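Local coordinates for protein beta-phosphoglucomutase (Bacteroides vulgatus, PDB 3DV9) that probably interconverts beta-glucose 1-phosphate and glucose 6-phosphate as a magnesium-dependent phosphomutase of the haloacid dehalogenase superfamily, at residues S37-A42 with E60-E65; I188-L193 with V208-L213. All coordinates share one frame; numbering follows the deposited sequence. Where two conformers were deposited one is given.

Contact 1: S37-A42 with E60-E65. With MG (magnesium ion), chain B.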
ATOM      1  N   SER A  37      -2.897  -1.018  11.101  1.00 18.05           N
ATOM      2  CA  SER A  37      -1.604  -1.276  11.758  1.00 18.38           C
ATOM      3  C   SER A  37      -0.702  -0.044  11.845  1.00 18.28           C
ATOM      4  O   SER A  37       0.335  -0.062  12.518  1.00 19.16           O
ATOM      5  CB  SER A  37      -0.860  -2.322  10.930  1.00 17.75           C
ATOM      6  OG  SER A  37      -0.791  -1.886   9.583  1.00 18.16           O
HETATM    7  N   MSE A  38      -1.055   1.039  11.150  1.00 17.11           N
HETATM    8  CA  MSE A  38      -0.095   2.161  11.084  1.00 17.41           C
HETATM    9  C   MSE A  38       0.167   2.878  12.430  1.00 18.26           C
HETATM   10  O   MSE A  38       1.296   3.291  12.717  1.00 18.05           O
HETATM   11  CB  MSE A  38      -0.481   3.139   9.945  1.00 16.60           C
HETATM   12  CG  MSE A  38      -0.158   2.619   8.539  1.00 16.36           C
HETATM   13 SE   MSE A  38       1.759   2.094   8.379  0.70 18.25          SE
HETATM   14  CE  MSE A  38       2.522   3.762   8.854  1.00 15.51           C
ATOM     15  N   PRO A  39      -0.872   3.069  13.253  1.00 18.85           N
ATOM     16  CA  PRO A  39      -0.554   3.687  14.549  1.00 20.73           C
ATOM     17  C   PRO A  39       0.564   2.956  15.298  1.00 20.89           C
ATOM     18  O   PRO A  39       1.478   3.605  15.837  1.00 22.23           O
ATOM     19  CB  PRO A  39      -1.900   3.641  15.298  1.00 20.57           C
ATOM     20  CG  PRO A  39      -2.938   3.692  14.187  1.00 20.69           C
ATOM     21  CD  PRO A  39      -2.325   2.872  13.063  1.00 19.45           C
ATOM     22  N   ASN A  40       0.517   1.634  15.313  1.00 20.96           N
ATOM     23  CA  ASN A  40       1.573   0.823  15.953  0.50 21.09           C
ATOM     24  C   ASN A  40       2.893   0.938  15.210  1.00 20.65           C
ATOM     25  O   ASN A  40       3.947   1.125  15.831  1.00 21.11           O
ATOM     26  CB  ASN A  40       1.166  -0.660  16.075  0.50 21.60           C
ATOM     27  CG  ASN A  40       2.170  -1.500  16.902  0.50 21.81           C
ATOM     28  OD1 ASN A  40       3.076  -0.968  17.540  0.50 23.33           O
ATOM     29  ND2 ASN A  40       2.000  -2.821  16.876  0.50 22.18           N
ATOM     30  N   HIS A  41       2.857   0.820  13.883  1.00 20.01           N
ATOM     31  CA  HIS A  41       4.106   0.950  13.106  1.00 19.81           C
ATOM     32  C   HIS A  41       4.770   2.328  13.357  1.00 20.31           C
ATOM     33  O   HIS A  41       5.961   2.420  13.606  1.00 20.14           O
ATOM     34  CB  HIS A  41       3.854   0.804  11.600  1.00 19.50           C
ATOM     35  CG  HIS A  41       3.660  -0.603  11.122  1.00 21.08           C
ATOM     36  ND1 HIS A  41       4.675  -1.540  11.117  1.00 23.57           N
ATOM     37  CD2 HIS A  41       2.595  -1.200  10.542  1.00 19.94           C
ATOM     38  CE1 HIS A  41       4.218  -2.674  10.611  1.00 22.21           C
ATOM     39  NE2 HIS A  41       2.964  -2.489  10.235  1.00 19.55           N
ATOM     40  N   ALA A  42       3.997   3.403  13.250  1.00 21.00           N
ATOM     41  CA  ALA A  42       4.535   4.771  13.480  1.00 22.63           C
ATOM     42  C   ALA A  42       5.136   4.997  14.871  1.00 24.29           C
ATOM     43  O   ALA A  42       6.246   5.559  15.002  1.00 22.86           O
ATOM     44  CB  ALA A  42       3.434   5.832  13.172  1.00 22.54           C
ATOM     45  N   GLU A  60       6.499  11.796  10.525  1.00 24.54           N
ATOM     46  CA  GLU A  60       7.450  11.468   9.480  1.00 24.60           C
ATOM     47  C   GLU A  60       7.421   9.963   9.145  1.00 23.89           C
ATOM     48  O   GLU A  60       7.578   9.597   7.970  1.00 22.86           O
ATOM     49  CB  GLU A  60       8.860  11.978   9.782  1.00 24.75           C
ATOM     50  CG  GLU A  60       9.722  12.039   8.516  1.00 27.61           C
ATOM     51  CD  GLU A  60      11.198  12.224   8.809  1.00 29.93           C
ATOM     52  OE1 GLU A  60      12.016  12.092   7.871  1.00 33.90           O
ATOM     53  OE2 GLU A  60      11.531  12.479   9.976  1.00 30.74           O
ATOM     54  N   ALA A  61       7.171   9.105  10.140  1.00 23.35           N
ATOM     55  CA  ALA A  61       6.944   7.665   9.873  1.00 23.88           C
ATOM     56  C   ALA A  61       5.784   7.427   8.898  1.00 22.96           C
ATOM     57  O   ALA A  61       5.859   6.573   8.026  1.00 24.38           O
ATOM     58  CB  ALA A  61       6.727   6.862  11.185  1.00 24.83           C
ATOM     59  N   TYR A  62       4.702   8.191   9.081  1.00 23.14           N
ATOM     60  CA  TYR A  62       3.589   8.143   8.149  1.00 19.05           C
ATOM     61  C   TYR A  62       4.048   8.584   6.737  1.00 19.74           C
ATOM     62  O   TYR A  62       3.656   7.977   5.753  1.00 19.66           O
ATOM     63  CB  TYR A  62       2.422   8.954   8.677  1.00 19.85           C
ATOM     64  CG  TYR A  62       1.520   8.202   9.614  1.00 16.19           C
ATOM     65  CD1 TYR A  62       0.524   7.355   9.112  1.00 16.72           C
ATOM     66  CD2 TYR A  62       1.616   8.364  10.999  1.00 17.54           C
ATOM     67  CE1 TYR A  62      -0.373   6.682   9.975  1.00 18.07           C
ATOM     68  CE2 TYR A  62       0.724   7.696  11.866  1.00 16.40           C
ATOM     69  CZ  TYR A  62      -0.243   6.832  11.341  1.00 16.80           C
ATOM     70  OH  TYR A  62      -1.168   6.177  12.155  1.00 18.51           O
HETATM   71  N   MSE A  63       4.841   9.656   6.649  1.00 18.62           N
HETATM   72  CA  MSE A  63       5.341  10.103   5.344  1.00 18.28           C
HETATM   73  C   MSE A  63       6.169   9.025   4.642  1.00 19.18           C
HETATM   74  O   MSE A  63       6.047   8.872   3.411  1.00 21.01           O
HETATM   75  CB  MSE A  63       6.143  11.396   5.492  1.00 16.20           C
HETATM   76  CG  MSE A  63       5.220  12.591   5.850  1.00 17.67           C
HETATM   77 SE   MSE A  63       4.005  13.061   4.428  0.70 22.40          SE
HETATM   78  CE  MSE A  63       5.270  13.300   2.966  1.00 24.15           C
ATOM     79  N   HIS A  64       6.945   8.270   5.428  1.00 20.16           N
ATOM     80  CA  HIS A  64       7.790   7.160   4.934  1.00 21.14           C
ATOM     81  C   HIS A  64       7.070   5.792   4.848  1.00 22.14           C
ATOM     82  O   HIS A  64       7.694   4.781   4.496  1.00 23.43           O
ATOM     83  CB  HIS A  64       9.091   7.026   5.742  1.00 21.60           C
ATOM     84  CG  HIS A  64       9.988   8.218   5.626  1.00 26.33           C
ATOM     85  ND1 HIS A  64      10.413   8.711   4.412  1.00 29.13           N
ATOM     86  CD2 HIS A  64      10.516   9.034   6.570  1.00 28.40           C
ATOM     87  CE1 HIS A  64      11.153   9.786   4.612  1.00 31.15           C
ATOM     88  NE2 HIS A  64      11.250   9.990   5.915  1.00 31.11           N
ATOM     89  N   GLU A  65       5.755   5.770   5.113  1.00 21.07           N
ATOM     90  CA  GLU A  65       4.970   4.537   5.000  1.00 22.25           C
ATOM     91  C   GLU A  65       5.213   3.840   3.654  1.00 23.32           C
ATOM     92  O   GLU A  65       5.074   4.444   2.603  1.00 23.30           O
ATOM     93  CB  GLU A  65       3.472   4.826   5.174  1.00 21.25           C
ATOM     94  CG  GLU A  65       2.632   3.565   5.059  1.00 21.31           C
ATOM     95  CD  GLU A  65       1.172   3.798   5.422  1.00 21.91           C
ATOM     96  OE1 GLU A  65       0.829   4.851   6.019  1.00 20.58           O
ATOM     97  OE2 GLU A  65       0.396   2.918   5.075  1.00 21.28           O
TER
HETATM   98 MG    MG B 301       0.036   1.497   3.601  1.00 15.35          MG
HETATM   99  O   HOH W   1       1.266   2.339   1.720  1.00 20.62           O
HETATM  100  O   HOH W   2       1.944   0.606   3.587  0.40 22.55           O
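M38, a selenomethionine, folds its chain over the carboxylate of E65, a magnesium ligand. Bends at chi2 (-54°) and chi3 (-58°) curl it into a hook: SE stands over one face of the carboxylate, 3.5 Å from CD of E65, while M38 CE lies 3.5 Å from OE1 of E65. Methionine, which the selenium derivative stands in for, suits this place: its long unbranched chain can follow the outline of a charged group without competing for its oxygens. E65 itself reaches out nearly straight. CG is anti to the backbone N (chi1 180°) and the chain stays extended beyond it, which carries OE2 to 2.1 Å from the magnesium. D29, D31 and N190 bind the same ion, and the metal probably helps to balance the buried charge.

The other half of the contact is apolar. The ring of Y62 spans one turn of the opposing helix: its CE1 lies 3.5 Å from CB of M38 and its CE2 3.5 Å from CB of A42. Tyrosine suits the position because its flat ring is long enough to cover a helical turn. Beyond them OH comes to 3.3 Å from N of P39, a nitrogen without a hydrogen to give, and rests beside the proline ring. A42 and A61, both small, bring the backbones closest together, their CB atoms 4.0 Å apart.

The contact joins the beginning of helix 38-51 to the end of helix 58-63 and the loop that follows it. H64 also packs on helix 69-81, Y62 on the loop at P212, and E65 on A191, just after strand 185-189 of the parallel sheet.

Contact 2: I188-L193 with V208-L213. With MG (magnesium ion), chain B.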
ATOM      1  N   ILE A 188      -4.800  -0.249  -4.737  1.00 15.89           N
ATOM      2  CA  ILE A 188      -5.509   0.398  -3.587  1.00 17.25           C
ATOM      3  C   ILE A 188      -4.455   0.747  -2.542  1.00 17.21           C
ATOM      4  O   ILE A 188      -3.894  -0.137  -1.885  1.00 17.19           O
ATOM      5  CB  ILE A 188      -6.581  -0.531  -2.992  1.00 16.68           C
ATOM      6  CG1 ILE A 188      -7.461  -1.165  -4.086  1.00 18.97           C
ATOM      7  CG2 ILE A 188      -7.422   0.247  -1.940  1.00 16.68           C
ATOM      8  CD1 ILE A 188      -8.174  -0.101  -4.960  1.00 17.10           C
ATOM      9  N   GLU A 189      -4.209   2.053  -2.384  1.00 17.10           N
ATOM     10  CA  GLU A 189      -3.111   2.564  -1.568  1.00 17.05           C
ATOM     11  C   GLU A 189      -3.584   3.626  -0.571  1.00 17.19           C
ATOM     12  O   GLU A 189      -4.568   4.340  -0.844  1.00 18.05           O
ATOM     13  CB  GLU A 189      -2.016   3.125  -2.481  1.00 18.96           C
ATOM     14  CG  GLU A 189      -0.959   2.056  -2.735  1.00 18.12           C
ATOM     15  CD  GLU A 189       0.009   1.850  -1.506  1.00 21.01           C
ATOM     16  OE1 GLU A 189      -0.209   2.454  -0.409  1.00 19.57           O
ATOM     17  OE2 GLU A 189       0.983   1.067  -1.638  1.00 22.51           O
ATOM     18  N   ASN A 190      -2.834   3.793   0.532  1.00 17.41           N
ATOM     19  CA  ASN A 190      -3.232   4.824   1.528  1.00 17.08           C
ATOM     20  C   ASN A 190      -2.107   5.814   1.845  1.00 17.89           C
ATOM     21  O   ASN A 190      -2.328   6.718   2.644  1.00 18.43           O
ATOM     22  CB  ASN A 190      -3.673   4.163   2.846  1.00 16.89           C
ATOM     23  CG  ASN A 190      -2.505   3.484   3.553  1.00 18.85           C
ATOM     24  OD1 ASN A 190      -1.752   2.745   2.929  1.00 20.57           O
ATOM     25  ND2 ASN A 190      -2.291   3.809   4.803  1.00 20.35           N
ATOM     26  N   ALA A 191      -0.927   5.636   1.240  1.00 18.77           N
ATOM     27  CA  ALA A 191       0.233   6.461   1.601  1.00 18.95           C
ATOM     28  C   ALA A 191       0.855   7.113   0.358  1.00 18.11           C
ATOM     29  O   ALA A 191       0.765   6.557  -0.715  1.00 19.11           O
ATOM     30  CB  ALA A 191       1.265   5.614   2.288  1.00 19.29           C
ATOM     31  N   PRO A 192       1.482   8.289   0.524  1.00 19.20           N
ATOM     32  CA  PRO A 192       1.978   8.981  -0.657  1.00 18.83           C
ATOM     33  C   PRO A 192       3.008   8.136  -1.409  1.00 18.64           C
ATOM     34  O   PRO A 192       2.990   8.109  -2.627  1.00 19.30           O
ATOM     35  CB  PRO A 192       2.652  10.253  -0.090  1.00 19.35           C
ATOM     36  CG  PRO A 192       2.827   9.997   1.346  1.00 21.25           C
ATOM     37  CD  PRO A 192       1.681   9.085   1.744  1.00 19.39           C
ATOM     38  N   LEU A 193       3.936   7.482  -0.719  1.00 19.50           N
ATOM     39  CA  LEU A 193       4.980   6.728  -1.465  1.00 19.40           C
ATOM     40  C   LEU A 193       4.405   5.483  -2.163  1.00 19.76           C
ATOM     41  O   LEU A 193       4.875   5.093  -3.235  1.00 19.55           O
ATOM     42  CB  LEU A 193       6.121   6.299  -0.550  1.00 20.61           C
ATOM     43  CG  LEU A 193       6.929   7.447   0.072  1.00 21.57           C
ATOM     44  CD1 LEU A 193       7.894   6.885   1.089  1.00 22.79           C
ATOM     45  CD2 LEU A 193       7.646   8.264  -0.980  1.00 23.39           C
ATOM     46  N   VAL A 208      -6.884   5.769  -0.644  1.00 16.68           N
ATOM     47  CA  VAL A 208      -7.899   5.722   0.421  1.00 16.86           C
ATOM     48  C   VAL A 208      -7.194   6.293   1.634  1.00 18.32           C
ATOM     49  O   VAL A 208      -6.214   5.705   2.154  1.00 17.62           O
ATOM     50  CB  VAL A 208      -8.367   4.246   0.706  1.00 17.83           C
ATOM     51  CG1 VAL A 208      -9.422   4.220   1.835  1.00 19.64           C
ATOM     52  CG2 VAL A 208      -8.871   3.506  -0.573  1.00 19.16           C
ATOM     53  N   ASN A 209      -7.653   7.461   2.072  1.00 18.03           N
ATOM     54  CA  ASN A 209      -6.949   8.182   3.137  1.00 17.99           C
ATOM     55  C   ASN A 209      -7.383   7.672   4.511  1.00 19.40           C
ATOM     56  O   ASN A 209      -8.385   8.121   5.039  1.00 21.89           O
ATOM     57  CB  ASN A 209      -7.116   9.710   3.025  1.00 18.71           C
ATOM     58  CG  ASN A 209      -6.138  10.436   3.909  1.00 20.38           C
ATOM     59  OD1 ASN A 209      -5.467   9.796   4.725  1.00 18.86           O
ATOM     60  ND2 ASN A 209      -6.030  11.752   3.757  1.00 19.51           N
ATOM     61  N   THR A 210      -6.591   6.780   5.117  1.00 18.45           N
ATOM     62  CA  THR A 210      -7.015   6.183   6.368  1.00 18.49           C
ATOM     63  C   THR A 210      -6.169   6.699   7.501  1.00 19.17           C
ATOM     64  O   THR A 210      -6.247   6.188   8.628  1.00 20.20           O
ATOM     65  CB  THR A 210      -6.843   4.646   6.311  1.00 18.48           C
ATOM     66  OG1 THR A 210      -5.449   4.348   6.124  1.00 19.49           O
ATOM     67  CG2 THR A 210      -7.677   4.037   5.166  1.00 18.08           C
ATOM     68  N   GLY A 211      -5.313   7.691   7.218  1.00 19.12           N
ATOM     69  CA  GLY A 211      -4.376   8.160   8.250  1.00 18.78           C
ATOM     70  C   GLY A 211      -4.520   9.632   8.583  1.00 19.12           C
ATOM     71  O   GLY A 211      -5.552  10.233   8.308  1.00 19.57           O
ATOM     72  N   PRO A 212      -3.470  10.220   9.169  1.00 19.07           N
ATOM     73  CA  PRO A 212      -3.451  11.608   9.678  1.00 19.48           C
ATOM     74  C   PRO A 212      -3.060  12.693   8.656  1.00 20.05           C
ATOM     75  O   PRO A 212      -3.081  13.914   8.978  1.00 20.06           O
ATOM     76  CB  PRO A 212      -2.393  11.544  10.767  1.00 20.82           C
ATOM     77  CG  PRO A 212      -1.424  10.491  10.295  1.00 20.47           C
ATOM     78  CD  PRO A 212      -2.213   9.503   9.465  1.00 19.18           C
ATOM     79  N   LEU A 213      -2.648  12.254   7.460  1.00 20.34           N
ATOM     80  CA  LEU A 213      -2.151  13.167   6.420  1.00 20.09           C
ATOM     81  C   LEU A 213      -3.282  13.820   5.634  1.00 19.61           C
ATOM     82  O   LEU A 213      -4.396  13.298   5.567  1.00 19.87           O
ATOM     83  CB  LEU A 213      -1.193  12.439   5.448  1.00 20.05           C
ATOM     84  CG  LEU A 213      -0.021  11.683   6.133  1.00 21.03           C
ATOM     85  CD1 LEU A 213       0.878  11.002   5.065  1.00 27.70           C
ATOM     86  CD2 LEU A 213       0.791  12.581   7.045  1.00 21.33           C
TER
HETATM   87 MG    MG B 301       0.036   1.497   3.601  1.00 15.35          MG
HETATM   88  O   HOH W   1       1.266   2.339   1.720  1.00 20.62           O
HETATM   89  O   HOH W   3      -3.680   6.782   5.002  1.00 27.53           O
HETATM   90  O   HOH W   2       1.944   0.606   3.587  0.40 22.55           O
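N190 meets V208 and T210 with its flank while its amide oxygen faces the metal: OD1 binds the magnesium at 2.3 Å, and CB lies 3.1 Å from O of V208. CG sits between the backbone N and the carbonyl carbon (chi1 67°), which turns the amide from the strand end toward the ion. Asparagine suits the position because one end of its amide can ligate the metal and the other can donate. ND2 gives a hydrogen to water 3, which also donates to O of N190 and accepts from N of T210, so one water ties the two loops together.

E189 serves the site at second hand. Its OE1 accepts from water 1 (2.6 Å), itself a magnesium ligand, and from the backbone N of N190; its OE2 is gripped by K165 and Y171, which fix the carboxylate and probably stabilise its charge.

Further out, the backbones are pinned by V208 N donating to O of E189 (2.7 Å), a bond between neighbouring strands. Beside it I188 CG2 touches CG2 of V208 at 3.8 Å, two beta-branched side chains, a type that suits strands, in contact across adjacent strands. The loop beyond is shaped by N209, whose OD1 accepts from N of G211 in an Asx turn and whose ND2 donates to O of L213. T210 OG1 is bonded to O of G32, linking this loop to the one carrying D31. P192 fits the first turn of its helix, where a missing N-H costs nothing; its CD meets CD1 of L213 at 3.9 Å.

Metal ligands gathered beyond the ends of parallel strands, as D29, D31 and N190 are, characterise the haloacid dehalogenase fold; E189-N190 probably corresponds to motif IV, usually a pair of acids, here with asparagine as metal ligand.

Contact 1 closes before contact 2 opens along the chain, yet their centres lie only 10 Å apart and both touch the same magnesium ion. Contact 1 pairs helices 38-51 and 58-63; contact 2 joins the ends of the neighbouring parallel strands 185-189 and 204-208. Between them, E65 OE2 and N190 ND2 are 2.8 Å apart, a probable hydrogen bond between two ligands of the metal. Packing continues alongside, with Y62 CE1 3.4 Å from CD of P212. The metal, waters 1 and 2 and this packing thus unite a helical region with the sheet, consistent with a cap meeting its catalytic core as in related phosphomutases.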